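Local coordinates for protein intracellular exo-alpha-(1->5)-L-arabinofuranosidase (Bifidobacterium longum, PDB 2Y2W) that hydrolyses terminal non-reducing alpha-L-arabinofuranosyl residues of arabinans and arabinoxylan, contributing to the breakdown of plant cell-wall polysaccharides, at residues Q301-S306 with V343-K348; H239-A244 with L248-C253; K101-T106 with A415-E420. All coordinates share one frame; numbering follows the deposited sequence.

Contact 1 of 3, residues Q301-S306 with V343-K348; sequences QDFLAS and VWYSDK
F303 and V343 meet through purely apolar packing, with no hydrogen bond joining their two segments. The ring presents its far end to the valine: F303 CZ lies 3.8 Å from V343 CG2 and 3.9 Å from V343 CG1, so both methyls sit against one ring corner. CG2 approaches the edge, close to the ring plane, and the two side chains cross at about a right angle. The backbones stay well apart, the CA atoms of F303 and V343 being 9.7 Å from each other. The phenyl ring spans this gap because its CG is anti to the backbone N (chi1 173°). A looser approach is made by Y345, whose OH comes obliquely to within 4.5 Å of F303 CE2; that hydroxyl is hydrogen-bonded to D384.

Polar bonding serves each side separately. The carbonyl O of F303 takes two donors from S306 on the same face of its plane, S306 OG at 2.7 Å and the backbone N at 3.2 Å. The hydroxyl arrives well bent, at 118° to the C=O, and ties S306, just beyond the helix, back to F303 in its last turn.

In the other segment, Y345 centres an inverse gamma turn, and S346 CB packs 3.8 Å above the plane of the W344 indole, over its centre. W344, probably important for substrate recognition, meets Y286, a probable arabinofuranose-binding residue, edge-to-face.

F303 and V343 both also touch D384 of helix 382-397, and F303 rests on Y287 of strand 280-287. The contact therefore joins the end of helix 297-304 to the chain leaving barrel strand 335-341.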
# COMPACT_ATOMS: atom_id res chain seq x y z
N GLN D 301 25.94 34.12 17.58
CA GLN D 301 26.39 34.71 16.31
C GLN D 301 26.08 33.81 15.11
O GLN D 301 25.78 34.31 14.03
CB GLN D 301 27.89 35.05 16.37
CG GLN D 301 28.38 35.95 15.23
CD GLN D 301 27.84 37.37 15.31
OE1 GLN D 301 28.36 38.21 16.05
NE2 GLN D 301 26.80 37.65 14.54
N ASP D 302 26.17 32.50 15.30
CA ASP D 302 25.75 31.53 14.28
C ASP D 302 24.25 31.65 14.00
O ASP D 302 23.81 31.59 12.85
CB ASP D 302 26.08 30.10 14.71
CG ASP D 302 27.57 29.84 14.84
OD1 ASP D 302 28.38 30.77 14.65
OD2 ASP D 302 27.94 28.68 15.15
N PHE D 303 23.49 31.82 15.08
CA PHE D 303 22.03 31.90 15.02
C PHE D 303 21.53 33.17 14.33
O PHE D 303 20.54 33.13 13.60
CB PHE D 303 21.46 31.77 16.44
CG PHE D 303 19.98 31.99 16.52
CD1 PHE D 303 19.09 31.23 15.76
CD2 PHE D 303 19.46 32.95 17.38
CE1 PHE D 303 17.73 31.44 15.84
CE2 PHE D 303 18.09 33.16 17.47
CZ PHE D 303 17.22 32.40 16.70
N LEU D 304 22.22 34.29 14.55
CA LEU D 304 21.84 35.56 13.93
C LEU D 304 22.06 35.56 12.42
O LEU D 304 21.43 36.32 11.69
CB LEU D 304 22.56 36.73 14.59
CG LEU D 304 22.17 37.06 16.04
CD1 LEU D 304 23.28 37.83 16.74
CD2 LEU D 304 20.85 37.83 16.11
N ALA D 305 22.95 34.68 11.95
CA ALA D 305 23.22 34.53 10.52
C ALA D 305 22.53 33.30 9.92
O ALA D 305 23.03 32.71 8.96
CB ALA D 305 24.73 34.48 10.28
N SER D 306 21.38 32.94 10.48
CA SER D 306 20.62 31.76 10.04
C SER D 306 20.04 31.89 8.64
O SER D 306 19.72 30.88 8.00
CB SER D 306 19.51 31.41 11.04
OG SER D 306 20.06 30.84 12.21
N VAL D 343 11.66 30.26 14.06
CA VAL D 343 12.53 29.93 15.18
C VAL D 343 11.86 28.90 16.09
O VAL D 343 10.74 29.11 16.55
CB VAL D 343 12.91 31.20 16.00
CG1 VAL D 343 13.64 30.84 17.28
CG2 VAL D 343 13.76 32.15 15.16
N TRP D 344 12.55 27.78 16.32
CA TRP D 344 12.08 26.73 17.22
C TRP D 344 13.22 26.06 17.98
O TRP D 344 14.11 25.45 17.38
CB TRP D 344 11.23 25.70 16.47
CG TRP D 344 10.87 24.45 17.25
CD1 TRP D 344 10.61 24.37 18.60
CD2 TRP D 344 10.70 23.13 16.73
NE1 TRP D 344 10.30 23.07 18.94
CE2 TRP D 344 10.35 22.29 17.82
CE3 TRP D 344 10.81 22.56 15.45
CZ2 TRP D 344 10.11 20.92 17.67
CZ3 TRP D 344 10.57 21.20 15.30
CH2 TRP D 344 10.22 20.39 16.40
N TYR D 345 13.18 26.18 19.30
CA TYR D 345 14.14 25.51 20.19
C TYR D 345 13.76 24.04 20.33
O TYR D 345 13.03 23.65 21.24
CB TYR D 345 14.19 26.22 21.55
CG TYR D 345 14.89 27.56 21.50
CD1 TYR D 345 14.18 28.73 21.24
CD2 TYR D 345 16.26 27.66 21.72
CE1 TYR D 345 14.83 29.97 21.18
CE2 TYR D 345 16.92 28.89 21.67
CZ TYR D 345 16.20 30.04 21.40
OH TYR D 345 16.85 31.25 21.35
N SER D 346 14.28 23.23 19.41
CA SER D 346 13.88 21.83 19.26
C SER D 346 14.57 20.87 20.23
O SER D 346 14.23 19.68 20.27
CB SER D 346 14.09 21.37 17.81
OG SER D 346 15.39 21.67 17.35
N ASP D 347 15.51 21.38 21.02
CA ASP D 347 16.20 20.57 22.03
C ASP D 347 15.28 20.14 23.18
O ASP D 347 15.49 19.07 23.77
CB ASP D 347 17.44 21.30 22.56
CG ASP D 347 17.16 22.71 23.03
OD1 ASP D 347 16.18 23.33 22.57
OD2 ASP D 347 17.94 23.22 23.87
N LYS D 348 14.28 20.96 23.47
CA LYS D 348 13.26 20.65 24.48
C LYS D 348 12.42 19.44 24.07
O LYS D 348 12.08 18.59 24.90
CB LYS D 348 12.36 21.86 24.75
CG LYS D 348 12.94 22.94 25.67
CD LYS D 348 14.05 23.76 24.99
CE LYS D 348 14.40 25.01 25.79
NZ LYS D 348 13.53 26.17 25.43

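Contact 2 of 3, residues H239-A244 with L248-C253; sequences HAMKLA and LELVAC
K242 and L248 mark the closest backbone approach, their CA atoms 6.1 Å apart, where the end of helix 227-244 turns into strand 249-252 through a four-residue link, L248 being its last residue. Helix and strand run nearly antiparallel, and the helix continues along the strand, A238 meeting L250 while V234 and Y230 meet A252. Within the last helical turns the L243 N to H239 O bond measures 2.9 Å, and no hydrogen bond passes between the two segments.

Four side chains fill the space between helix and strand. L248 CD1 nestles against the helix, 3.8 Å from M241 CB and 3.6 Å from M241 O, a methyl lying against a backbone oxygen as well as a side chain. M241 and L248 cross at about a right angle. The methionine bends at chi3 (70°), which brings its terminal CE over to L250 CD2 at 3.8 Å and leaves it also 3.9 Å from L248 CD1. One thioether methyl thus bridges two leucines that are two positions apart on the chain. The other branch of L250 is covered by a lysine: K242 CG lies 3.7 Å from L250 CD1, the aliphatic part of the chain doing the packing. L250 is consequently held by neighbouring helix residues, one on each of its methyls.

W210 of strand 209-212 touches M241, L248 and L250, completing the apolar layer from the adjacent strand. H239, A240, L243 and A244 touch a second subunit, with H239 edge-to-face on H224 of that copy, and A240 and A244 also pack on helix 174-185. Strand 209-212, helix 227-244 and strand 249-252 form a beta-alpha-beta unit, and helix-to-strand packing of this kind is the repeating theme of the eight-stranded parallel (beta/alpha)8 barrel.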
# COMPACT_ATOMS: atom_id res chain seq x y z
N HIS D 239 -1.61 13.41 -9.91
CA HIS D 239 -2.29 13.20 -11.19
C HIS D 239 -3.80 13.08 -11.03
O HIS D 239 -4.55 13.76 -11.73
CB HIS D 239 -1.74 11.96 -11.90
CG HIS D 239 -2.64 11.45 -12.99
ND1 HIS D 239 -3.44 10.34 -12.83
CD2 HIS D 239 -2.90 11.93 -14.23
CE1 HIS D 239 -4.14 10.15 -13.93
NE2 HIS D 239 -3.83 11.10 -14.80
N ALA D 240 -4.23 12.21 -10.11
CA ALA D 240 -5.64 11.94 -9.88
C ALA D 240 -6.39 13.17 -9.39
O ALA D 240 -7.51 13.43 -9.83
CB ALA D 240 -5.80 10.79 -8.90
N MET D 241 -5.78 13.94 -8.50
CA MET D 241 -6.40 15.17 -8.01
C MET D 241 -6.54 16.22 -9.11
O MET D 241 -7.62 16.80 -9.26
CB MET D 241 -5.67 15.71 -6.79
CG MET D 241 -6.01 14.95 -5.51
SD MET D 241 -5.08 15.50 -4.08
CE MET D 241 -5.79 17.12 -3.80
N LYS D 242 -5.47 16.46 -9.87
CA LYS D 242 -5.53 17.39 -11.00
C LYS D 242 -6.46 16.92 -12.12
O LYS D 242 -6.97 17.73 -12.89
CB LYS D 242 -4.14 17.73 -11.56
CG LYS D 242 -3.54 19.00 -10.98
CD LYS D 242 -2.28 19.45 -11.72
CE LYS D 242 -2.60 20.22 -13.00
NZ LYS D 242 -1.38 20.48 -13.81
N LEU D 243 -6.68 15.61 -12.19
CA LEU D 243 -7.65 15.04 -13.13
C LEU D 243 -9.08 15.38 -12.71
O LEU D 243 -9.95 15.56 -13.56
CB LEU D 243 -7.46 13.52 -13.25
CG LEU D 243 -8.32 12.72 -14.24
CD1 LEU D 243 -8.31 13.32 -15.65
CD2 LEU D 243 -7.86 11.28 -14.27
N ALA D 244 -9.32 15.45 -11.40
CA ALA D 244 -10.62 15.85 -10.87
C ALA D 244 -10.78 17.35 -10.96
O ALA D 244 -11.87 17.84 -11.25
CB ALA D 244 -10.78 15.37 -9.43
N LEU D 248 -6.34 23.04 -9.40
CA LEU D 248 -5.63 22.75 -8.16
C LEU D 248 -4.15 23.10 -8.25
O LEU D 248 -3.55 23.01 -9.32
CB LEU D 248 -5.78 21.28 -7.76
CG LEU D 248 -7.13 20.75 -7.26
CD1 LEU D 248 -6.95 19.32 -6.77
CD2 LEU D 248 -7.76 21.62 -6.17
N GLU D 249 -3.58 23.49 -7.12
CA GLU D 249 -2.15 23.77 -7.01
C GLU D 249 -1.56 22.86 -5.94
O GLU D 249 -1.85 23.01 -4.75
CB GLU D 249 -1.91 25.25 -6.71
CG GLU D 249 -2.55 26.19 -7.73
CD GLU D 249 -2.37 27.66 -7.41
OE1 GLU D 249 -2.42 28.03 -6.21
OE2 GLU D 249 -2.19 28.46 -8.36
N LEU D 250 -0.74 21.90 -6.37
CA LEU D 250 -0.34 20.78 -5.51
C LEU D 250 1.11 20.84 -5.04
O LEU D 250 2.03 21.10 -5.82
CB LEU D 250 -0.62 19.46 -6.22
CG LEU D 250 -2.07 19.27 -6.70
CD1 LEU D 250 -2.18 18.08 -7.63
CD2 LEU D 250 -3.03 19.14 -5.53
N VAL D 251 1.30 20.57 -3.75
CA VAL D 251 2.61 20.65 -3.10
C VAL D 251 3.15 19.27 -2.75
O VAL D 251 2.49 18.49 -2.06
CB VAL D 251 2.55 21.50 -1.79
CG1 VAL D 251 3.95 21.79 -1.27
CG2 VAL D 251 1.79 22.80 -2.02
N ALA D 252 4.35 18.97 -3.24
CA ALA D 252 5.06 17.75 -2.88
C ALA D 252 5.99 18.01 -1.71
O ALA D 252 6.55 19.11 -1.59
CB ALA D 252 5.85 17.23 -4.06
N CYS D 253 6.14 17.01 -0.84
CA CYS D 253 7.07 17.08 0.28
C CYS D 253 8.50 17.17 -0.23
O CYS D 253 8.91 16.38 -1.09
CB CYS D 253 6.94 15.86 1.19
SG CYS D 253 5.34 15.62 1.98

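Contact 3 of 3, residues K101-T106 with A415-E420; sequences KELGVT and APIMAE
P416 offers L103 its pyrrolidine ring, the one ring at this contact, and it is met at a single corner: L103 CD2 lies 3.6 Å from P416 CG. That ring carbon is also the puckered one, in the C-gamma endo form. The two side chains cross at about a right angle, and no aromatic or amide stacking takes place between the segments. Phenyl rings come from beyond them, since F431 of helix 431-440 touches both L103 and I417, while F434 touches L103.

The same leucine methyl has a second partner, I417 CD1, at 4.1 Å. P416 CG and I417 CD1 are themselves about 5.0 Å apart, so CD2 faces the gap between the two and touches both. Its reach follows from the torsions: L103 CG is anti to the backbone N (chi1 -169°), carrying the branch across a CA-to-CA separation of 8.5 Å between L103 and P416. I417 answers with CG1 anti to its carbonyl carbon (chi1 -53°), which puts CD1 within contact of L103 CD2.

Directly after L103, helix 94-103 ends in a Schellman motif at G104, whose positive phi of 81° suits glycine. The chain turns there toward barrel strand 107-110. Close by, E102 forms a salt bridge with R427 of strand 425-427, the antiparallel partner of strand 417-419, so charge links the helix to the same two-stranded sheet.

Since only carbon atoms meet and all three touching residues are buried, this junction rests on apolar burial and shape; no directional bond crosses between the segments, and polar links such as that of E102 to R427 lie beside it.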
# COMPACT_ATOMS: atom_id res chain seq x y z
N LYS D 101 -5.64 39.07 11.96
CA LYS D 101 -5.86 40.19 11.04
C LYS D 101 -4.71 41.19 11.14
O LYS D 101 -4.15 41.59 10.13
CB LYS D 101 -7.21 40.87 11.35
CG LYS D 101 -7.55 42.08 10.47
CD LYS D 101 -8.04 41.66 9.08
CE LYS D 101 -8.45 42.87 8.25
NZ LYS D 101 -7.27 43.62 7.69
N GLU D 102 -4.37 41.58 12.37
CA GLU D 102 -3.28 42.51 12.63
C GLU D 102 -1.93 41.97 12.16
O GLU D 102 -1.05 42.75 11.79
CB GLU D 102 -3.22 42.85 14.13
CG GLU D 102 -2.38 44.09 14.45
CD GLU D 102 -2.29 44.38 15.94
OE1 GLU D 102 -3.34 44.38 16.62
OE2 GLU D 102 -1.16 44.60 16.42
N LEU D 103 -1.78 40.65 12.18
CA LEU D 103 -0.55 40.01 11.74
C LEU D 103 -0.41 39.99 10.22
O LEU D 103 0.70 39.96 9.70
CB LEU D 103 -0.45 38.59 12.32
CG LEU D 103 0.86 37.81 12.21
CD1 LEU D 103 2.03 38.56 12.84
CD2 LEU D 103 0.70 36.44 12.85
N GLY D 104 -1.54 40.00 9.52
CA GLY D 104 -1.54 40.05 8.05
C GLY D 104 -1.30 38.71 7.39
O GLY D 104 -0.71 38.64 6.31
N VAL D 105 -1.76 37.64 8.03
CA VAL D 105 -1.71 36.29 7.46
C VAL D 105 -2.77 36.17 6.36
O VAL D 105 -3.92 36.58 6.54
CB VAL D 105 -1.94 35.20 8.54
CG1 VAL D 105 -1.79 33.80 7.95
CG2 VAL D 105 -0.98 35.39 9.72
N THR D 106 -2.36 35.63 5.21
CA THR D 106 -3.23 35.52 4.04
C THR D 106 -3.69 34.09 3.76
O THR D 106 -4.75 33.88 3.18
CB THR D 106 -2.50 36.02 2.78
OG1 THR D 106 -1.28 35.29 2.63
CG2 THR D 106 -2.21 37.51 2.87
N ALA D 415 4.83 30.50 18.30
CA ALA D 415 3.89 31.44 17.69
C ALA D 415 4.12 32.91 18.02
O ALA D 415 4.59 33.23 19.11
CB ALA D 415 2.48 31.04 18.06
N PRO D 416 3.78 33.81 17.08
CA PRO D 416 3.79 35.25 17.35
C PRO D 416 2.62 35.66 18.25
O PRO D 416 2.70 36.66 18.96
CB PRO D 416 3.63 35.87 15.96
CG PRO D 416 2.96 34.82 15.15
CD PRO D 416 3.44 33.51 15.68
N ILE D 417 1.55 34.86 18.22
CA ILE D 417 0.39 35.09 19.05
C ILE D 417 0.33 34.03 20.14
O ILE D 417 0.28 32.83 19.84
CB ILE D 417 -0.92 35.05 18.22
CG1 ILE D 417 -0.84 36.00 17.02
CG2 ILE D 417 -2.12 35.38 19.11
CD1 ILE D 417 -1.90 35.75 15.96
N MET D 418 0.36 34.47 21.39
CA MET D 418 0.16 33.59 22.53
C MET D 418 -1.21 33.87 23.12
O MET D 418 -1.61 35.02 23.26
CB MET D 418 1.24 33.82 23.59
CG MET D 418 2.58 33.14 23.30
SD MET D 418 2.52 31.34 23.40
CE MET D 418 2.20 31.07 25.14
N ALA D 419 -1.93 32.80 23.47
CA ALA D 419 -3.27 32.92 24.03
C ALA D 419 -3.41 32.12 25.32
O ALA D 419 -3.24 30.90 25.33
CB ALA D 419 -4.31 32.49 23.01
N GLU D 420 -3.71 32.82 26.42
CA GLU D 420 -3.84 32.19 27.74
C GLU D 420 -5.25 31.69 28.04
O GLU D 420 -6.23 32.24 27.54
CB GLU D 420 -3.36 33.14 28.84
CG GLU D 420 -1.89 33.00 29.21
CD GLU D 420 -0.95 33.61 28.19
OE1 GLU D 420 -1.40 34.46 27.39
OE2 GLU D 420 0.25 33.24 28.17

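Overall arrangement
All three contacts belong to the (beta/alpha)8 barrel and its connecting segments. Along the chain, contact 2 closes before contact 1 opens, and contact 3, joining residues 309 positions apart, spans both. Contacts 1 and 2 lie on opposite sides of the chain's centre, 34 Å between their centres; contact 3 is 21 Å from contact 1 and 29 Å from contact 2, centre to centre, and none touch. Contact 2 packs a barrel helix on its following strand beside a subunit interface, away from the annotated sites. Contacts 1 and 3 involve segments after strands 335-341 and 402-408 and lie near probable substrate-binding residues, the side chains of V343 and P416 being about 7 Å from those of Y286 and Q409 respectively.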